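Local coordinates for protein beta-fructofuranosidase, insoluble isoenzyme CWINV1 (Arabidopsis thaliana, PDB 2OXB) that hydrolyses sucrose and 1-kestose, and less readily neokestose and levan, as a secreted cell-wall invertase of glycoside hydrolase family 32, at residues L414-K417 with N418-Y422; S445-S448 with R449-L452. The protein carries 1 engineered substitution. All blocks are in the same frame, centred on the assembly; numbering follows the deposited sequence.

Contact 1. Residues L414-K417 with N418-Y422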
loop_
_atom_site.group_PDB
_atom_site.type_symbol
_atom_site.label_atom_id
_atom_site.label_comp_id
_atom_site.label_asym_id
_atom_site.label_seq_id
_atom_site.Cartn_x
_atom_site.Cartn_y
_atom_site.Cartn_z
ATOM N N LEU A 414 15.643 7.854 12.199
ATOM C CA LEU A 414 15.606 9.312 12.239
ATOM C C LEU A 414 15.654 9.750 13.686
ATOM O O LEU A 414 15.030 10.728 14.066
ATOM C CB LEU A 414 14.335 9.877 11.586
ATOM C CG LEU A 414 14.207 9.915 10.061
ATOM C CD1 LEU A 414 13.906 8.522 9.562
ATOM C CD2 LEU A 414 13.106 10.882 9.635
ATOM N N ALA A 415 16.380 9.000 14.502
ATOM C CA ALA A 415 16.499 9.345 15.906
ATOM C C ALA A 415 17.319 10.628 16.022
ATOM O O ALA A 415 18.218 10.889 15.219
ATOM C CB ALA A 415 17.154 8.212 16.669
ATOM N N SER A 416 16.991 11.438 17.019
ATOM C CA SER A 416 17.657 12.717 17.250
ATOM C C SER A 416 19.032 12.509 17.902
ATOM O O SER A 416 19.443 11.375 18.158
ATOM C CB SER A 416 16.761 13.584 18.139
ATOM O OG SER A 416 17.070 14.953 18.025
ATOM N N LYS A 417 19.753 13.597 18.153
ATOM C CA LYS A 417 21.074 13.492 18.769
ATOM C C LYS A 417 21.011 12.575 19.993
ATOM O O LYS A 417 21.507 11.441 19.970
ATOM C CB LYS A 417 21.591 14.880 19.177
ATOM C CG LYS A 417 20.539 15.977 19.111
ATOM C CD LYS A 417 20.097 16.290 17.675
ATOM C CE LYS A 417 21.190 17.022 16.912
ATOM N NZ LYS A 417 20.734 17.619 15.635
ATOM N N ASN A 418 20.366 13.072 21.043
ATOM C CA ASN A 418 20.200 12.361 22.315
ATOM C C ASN A 418 18.759 11.874 22.582
ATOM O O ASN A 418 18.268 11.967 23.707
ATOM C CB ASN A 418 20.637 13.292 23.444
ATOM C CG ASN A 418 20.172 14.721 23.214
ATOM O OD1 ASN A 418 18.973 15.005 23.211
ATOM N ND2 ASN A 418 21.120 15.623 22.998
ATOM N N LEU A 419 18.100 11.373 21.541
ATOM C CA LEU A 419 16.737 10.844 21.610
ATOM C C LEU A 419 15.591 11.750 22.054
ATOM O O LEU A 419 14.597 11.255 22.595
ATOM C CB LEU A 419 16.696 9.575 22.467
ATOM C CG LEU A 419 17.290 8.274 21.927
ATOM C CD1 LEU A 419 16.952 7.167 22.914
ATOM C CD2 LEU A 419 16.732 7.943 20.542
ATOM N N GLU A 420 15.703 13.057 21.832
ATOM C CA GLU A 420 14.607 13.944 22.208
ATOM C C GLU A 420 13.443 13.651 21.265
ATOM O O GLU A 420 12.282 13.871 21.604
ATOM C CB GLU A 420 15.019 15.428 22.133
ATOM C CG GLU A 420 15.819 15.863 20.904
ATOM C CD GLU A 420 17.315 15.665 21.081
ATOM O OE1 GLU A 420 17.781 14.516 20.932
ATOM O OE2 GLU A 420 18.013 16.658 21.379
ATOM N N GLU A 421 13.768 13.149 20.078
ATOM C CA GLU A 421 12.751 12.778 19.104
ATOM C C GLU A 421 13.279 11.608 18.282
ATOM O O GLU A 421 14.338 11.693 17.671
ATOM C CB GLU A 421 12.368 13.966 18.197
ATOM C CG GLU A 421 13.373 14.343 17.140
ATOM C CD GLU A 421 13.027 15.648 16.429
ATOM O OE1 GLU A 421 13.824 16.089 15.581
ATOM O OE2 GLU A 421 11.966 16.235 16.719
ATOM N N TYR A 422 12.546 10.498 18.308
ATOM C CA TYR A 422 12.921 9.287 17.579
ATOM C C TYR A 422 11.672 8.475 17.231
ATOM O O TYR A 422 10.587 8.694 17.787
ATOM C CB TYR A 422 13.867 8.422 18.428
ATOM C CG TYR A 422 13.255 8.022 19.746
ATOM C CD1 TYR A 422 12.502 6.852 19.868
ATOM C CD2 TYR A 422 13.307 8.892 20.841
ATOM C CE1 TYR A 422 11.805 6.571 21.048
ATOM C CE2 TYR A 422 12.616 8.626 22.019
ATOM C CZ TYR A 422 11.861 7.467 22.117
ATOM O OH TYR A 422 11.135 7.241 23.268
#
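Lys417 CG lies 3.5 Å from Glu420 OE2 across the outer bend of a tight connection, and between them Asn418 N makes a weak hydrogen bond to Glu420 OE1 (3.0 Å). Next comes Leu419, with a left-handed backbone conformation that helps turn the chain back; its CD2 methyl rests on Ala415 CB at 3.9 Å, a small apolar partner. The side chain of Glu420 folds inward over Ser416: with CG lodged between the backbone N and the carbonyl carbon (chi1 44°), Glu420 OE1 comes 3.0 Å from Ser416 OG. Lys417 crosses this glutamate, but its ammonium end lies elsewhere, where Lys417 NZ makes a weak hydrogen bond to Leu503 O. Glu421 closes the bend through its backbone, its O accepting a weak, bent bond from Ser416 N (2.7 Å, 130°). Its extended side chain passes Ser416 CB and delivers OE1 to the backbone N atoms of Leu503 and Ala504, a role that suits a long acid. Tyr422 brings CB to 3.7 Å from Ala415 CB, while Leu419 O lies at the edge of its ring, in the ring plane. The whole is the connection of a beta hairpin, joining antiparallel strands 406-415 and 423-431, with Ala415 also backbone-bonded to His510 of strand 510-515.

Contact 2. Residues S445-S448 with R449-L452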
loop_
_atom_site.group_PDB
_atom_site.type_symbol
_atom_site.label_atom_id
_atom_site.label_comp_id
_atom_site.label_asym_id
_atom_site.label_seq_id
_atom_site.Cartn_x
_atom_site.Cartn_y
_atom_site.Cartn_z
ATOM N N SER A 445 4.868 0.213 15.792
ATOM C CA SER A 445 5.552 1.334 15.138
ATOM C C SER A 445 5.127 2.587 15.883
ATOM O O SER A 445 4.160 3.241 15.505
ATOM C CB SER A 445 5.135 1.451 13.670
ATOM O OG SER A 445 5.935 2.404 13.009
ATOM N N ASP A 446 5.843 2.895 16.960
ATOM C CA ASP A 446 5.537 4.055 17.788
ATOM C C ASP A 446 5.854 5.385 17.111
ATOM O O ASP A 446 6.926 5.566 16.522
ATOM C CB ASP A 446 6.305 3.972 19.100
ATOM C CG ASP A 446 5.420 4.199 20.295
ATOM O OD1 ASP A 446 4.719 3.232 20.698
ATOM O OD2 ASP A 446 5.418 5.344 20.812
ATOM N N GLN A 447 4.926 6.328 17.225
ATOM C CA GLN A 447 5.088 7.640 16.605
ATOM C C GLN A 447 4.965 8.796 17.601
ATOM O O GLN A 447 5.177 9.955 17.248
ATOM C CB GLN A 447 4.052 7.761 15.493
ATOM C CG GLN A 447 3.965 6.489 14.632
ATOM C CD GLN A 447 5.059 6.416 13.571
ATOM O OE1 GLN A 447 5.401 5.335 13.080
ATOM N NE2 GLN A 447 5.597 7.575 13.198
ATOM N N SER A 448 4.633 8.452 18.846
ATOM C CA SER A 448 4.467 9.397 19.956
ATOM C C SER A 448 5.566 10.456 20.108
ATOM O O SER A 448 5.285 11.588 20.480
ATOM C CB SER A 448 4.363 8.611 21.255
ATOM O OG SER A 448 5.528 7.831 21.418
ATOM N N ARG A 449 6.815 10.078 19.855
ATOM C CA ARG A 449 7.932 11.019 19.949
ATOM C C ARG A 449 8.653 11.179 18.602
ATOM O O ARG A 449 9.787 11.646 18.562
ATOM C CB ARG A 449 8.951 10.571 21.021
ATOM C CG ARG A 449 8.562 10.857 22.495
ATOM C CD ARG A 449 7.672 9.771 23.100
ATOM N NE ARG A 449 6.493 10.320 23.772
ATOM C CZ ARG A 449 6.528 11.196 24.776
ATOM N NH1 ARG A 449 7.692 11.632 25.245
ATOM N NH2 ARG A 449 5.396 11.642 25.306
ATOM N N SER A 450 7.994 10.803 17.507
ATOM C CA SER A 450 8.600 10.909 16.182
ATOM C C SER A 450 9.131 12.296 15.834
ATOM O O SER A 450 10.023 12.421 14.990
ATOM C CB SER A 450 7.612 10.467 15.094
ATOM O OG SER A 450 7.562 9.049 14.979
ATOM N N SER A 451 8.594 13.334 16.469
ATOM C CA SER A 451 9.047 14.689 16.190
ATOM C C SER A 451 8.796 15.554 17.390
ATOM O O SER A 451 8.140 15.125 18.342
ATOM C CB SER A 451 8.306 15.279 15.002
ATOM O OG SER A 451 7.072 15.818 15.406
ATOM N N LEU A 452 9.322 16.776 17.342
ATOM C CA LEU A 452 9.173 17.732 18.439
ATOM C C LEU A 452 7.981 18.660 18.263
ATOM O O LEU A 452 7.464 19.203 19.242
ATOM C CB LEU A 452 10.446 18.572 18.592
ATOM C CG LEU A 452 11.612 17.945 19.341
ATOM C CD1 LEU A 452 12.825 18.834 19.236
ATOM C CD2 LEU A 452 11.212 17.743 20.795
#
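Gln447 to Ser450 form a type I beta turn that carries the chain off the end of strand 439-446 and into the loop leading to strand 461-465. Ser450 N gives a nearly straight hydrogen bond to Gln447 O (3.0 Å, 163°). The same oxygen also bonds Lys458 NZ, so two donors grip it, one from within the turn and one from the far part of the loop.

The side chains tie the turn to its strand. Gln447 is long enough to fold back, bent at chi2 (-81°), and its OE1 receives Ser445 OG at 3.0 Å in the carbonyl plane, while Ser497 OG of strand 493-498 bonds the same buried oxygen. Gln447 NE2 lies 3.0 Å from Ser450 OG at an angle too poor for a hydrogen bond; that hydroxyl pairs instead with Thr423 OG1. A compact serine thus suits position 450, where its short arm keeps the hydroxyl close to the backbone and within bonding distance of strand 423-431. Arg449, at the exposed corner, curls back alongside Ser448: its CD comes 3.3 Å from Ser448 OG, and Ser448 CB lies in the guanidinium plane at an edge, 3.7 Å from Arg449 NE. Asp446 does not touch this positive group, since Asp446 OD2 is 5.9 Å from Arg449 NE, though the opposite charges may attract weakly. What Asp446 OD2 does hold is the Ser448 hydroxyl, whose OG donates to it at 2.6 Å, nearly along the C-O axis.

Overall arrangement
Contact 1 precedes contact 2 along the chain, and their centres lie 10 Å apart at one end of the same sheet in the C-terminal family 32 domain, whose beta-sandwich stands beside the N-terminal propeller. Strand 423-431 leaves contact 1 and pairs antiparallel with strand 439-446, which returns the chain to contact 2 beside the point of departure. The two bends meet directly: Tyr422 N probably donates a hydrogen bond to Arg449 O (3.0 Å), and Glu421 packs against Ser451 and Leu452. Two connections at the same end of the sheet are thereby joined, away from the substrate-binding residues.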